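Local coordinates for ABC transporter, substrate-binding protein (Streptococcus pneumoniae, PDB 5G5Y) that binds short- and long-chain fructooligosaccharides, preferring tetrasaccharides and larger, and delivers them to an ABC transporter for import, at residues N50-S54 and S55-P59. Numbering follows the deposited sequence.
Sequences NLDIS and SGDLP. With ZN (zinc ion), chain I.
Asp52 OD2, on the last turn of helix 45-55, accepts from water 1 and is hydrogen-bonded to Tyr41 OH; water 1 also donates to Asp57 O, just beyond the helix end. On the other branch, OD1 of Asp52 binds a zinc ion at 2.1 Å, and water 2 on that zinc donates to Asp57 OD2 at 2.7 Å. The two acids point the same way, their carboxylate planes turned 72° apart; their like charges, 3.8 Å between Asp52 OD1 and Asp57 OD2, are probably eased by the metal. Between them the helix closes in a Schellman motif: Gly56, at positive phi (86°), sends its N back to Ile53 O at 3.2 Å and, weakly, to Asp52 O. An ST turn overlaps it, Ser55 OG accepting from Asp57 N at 3.0 Å; with chi1 at 89° the hydroxyl sits between its own backbone N and carbonyl carbon, within range of that N-H. Past the turn, Leu58 folds back so that CD2 lies against Ile53, 3.9 Å from its CG1; Ile53 also touches Trp75 of helix 69-77 and Val80.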
loop_
_atom_site.group_PDB
_atom_site.type_symbol
_atom_site.label_atom_id
_atom_site.label_comp_id
_atom_site.label_asym_id
_atom_site.label_seq_id
_atom_site.Cartn_x
_atom_site.Cartn_y
_atom_site.Cartn_z
ATOM N N ASN A 50 -15.520 -12.151 -15.036
ATOM C CA ASN A 50 -16.800 -11.495 -15.360
ATOM C C ASN A 50 -17.617 -12.225 -16.453
ATOM O O ASN A 50 -18.856 -12.305 -16.355
ATOM C CB ASN A 50 -16.579 -10.012 -15.729
ATOM C CG ASN A 50 -16.072 -9.170 -14.559
ATOM O OD1 ASN A 50 -16.144 -9.566 -13.379
ATOM N ND2 ASN A 50 -15.501 -8.022 -14.886
ATOM N N LEU A 51 -16.938 -12.804 -17.450
ATOM C CA LEU A 51 -17.623 -13.616 -18.484
ATOM C C LEU A 51 -18.236 -14.887 -17.910
ATOM O O LEU A 51 -19.357 -15.268 -18.267
ATOM C CB LEU A 51 -16.680 -13.995 -19.629
ATOM C CG LEU A 51 -16.408 -12.889 -20.634
ATOM C CD1 LEU A 51 -15.255 -13.283 -21.524
ATOM C CD2 LEU A 51 -17.651 -12.562 -21.443
ATOM N N ASP A 52 -17.518 -15.517 -16.990
ATOM C CA ASP A 52 -18.055 -16.673 -16.258
ATOM C C ASP A 52 -19.293 -16.347 -15.434
ATOM O O ASP A 52 -20.267 -17.110 -15.458
ATOM C CB ASP A 52 -16.951 -17.319 -15.388
ATOM C CG ASP A 52 -15.938 -18.038 -16.218
ATOM O OD1 ASP A 52 -16.211 -18.154 -17.423
ATOM O OD2 ASP A 52 -14.873 -18.474 -15.726
ATOM N N ILE A 53 -19.270 -15.219 -14.739
ATOM C CA ILE A 53 -20.418 -14.772 -13.955
ATOM C C ILE A 53 -21.628 -14.484 -14.862
ATOM O O ILE A 53 -22.726 -14.997 -14.616
ATOM C CB ILE A 53 -20.079 -13.540 -13.071
ATOM C CG1 ILE A 53 -19.065 -13.962 -11.984
ATOM C CG2 ILE A 53 -21.335 -12.950 -12.396
ATOM C CD1 ILE A 53 -18.394 -12.821 -11.233
ATOM N N SER A 54 -21.436 -13.694 -15.913
ATOM C CA SER A 54 -22.563 -13.382 -16.808
ATOM C C SER A 54 -23.107 -14.617 -17.568
ATOM O O SER A 54 -24.270 -14.655 -17.858
ATOM C CB SER A 54 -22.215 -12.230 -17.749
ATOM O OG SER A 54 -21.166 -12.596 -18.594
ATOM N N SER A 55 -22.282 -15.631 -17.832
ATOM C CA SER A 55 -22.760 -16.892 -18.427
ATOM C C SER A 55 -23.497 -17.820 -17.441
ATOM O O SER A 55 -24.311 -18.643 -17.865
ATOM C CB SER A 55 -21.610 -17.667 -19.089
ATOM O OG SER A 55 -20.970 -18.545 -18.176
ATOM N N GLY A 56 -23.212 -17.711 -16.145
ATOM C CA GLY A 56 -23.723 -18.672 -15.164
ATOM C C GLY A 56 -22.844 -19.900 -15.013
ATOM O O GLY A 56 -23.223 -20.856 -14.326
ATOM N N ASP A 57 -21.657 -19.871 -15.618
ATOM C CA ASP A 57 -20.629 -20.885 -15.394
ATOM C C ASP A 57 -19.858 -20.542 -14.086
ATOM O O ASP A 57 -18.685 -20.143 -14.128
ATOM C CB ASP A 57 -19.655 -20.902 -16.589
ATOM C CG ASP A 57 -18.573 -21.968 -16.468
ATOM O OD1 ASP A 57 -18.829 -23.054 -15.885
ATOM O OD2 ASP A 57 -17.460 -21.709 -16.967
ATOM N N LEU A 58 -20.533 -20.704 -12.943
ATOM C CA LEU A 58 -19.971 -20.310 -11.652
ATOM C C LEU A 58 -19.241 -21.493 -11.016
ATOM O O LEU A 58 -19.708 -22.643 -11.082
ATOM C CB LEU A 58 -21.048 -19.796 -10.696
ATOM C CG LEU A 58 -21.777 -18.481 -11.056
ATOM C CD1 LEU A 58 -22.849 -18.134 -10.030
ATOM C CD2 LEU A 58 -20.794 -17.333 -11.172
ATOM N N PRO A 59 -18.082 -21.210 -10.380
ATOM C CA PRO A 59 -17.411 -22.216 -9.573
ATOM C C PRO A 59 -18.064 -22.264 -8.186
ATOM O O PRO A 59 -18.987 -21.510 -7.929
ATOM C CB PRO A 59 -15.988 -21.656 -9.488
ATOM C CG PRO A 59 -16.180 -20.198 -9.435
ATOM C CD PRO A 59 -17.346 -19.932 -10.368
HETATM ZN ZN ZN I . -15.005 -18.613 -19.058
HETATM O O HOH W 1 -15.757 -20.423 -13.579
HETATM O O HOH W 2 -15.880 -20.576 -18.863
HETATM O O HOH W 3 -14.096 -16.773 -19.007
#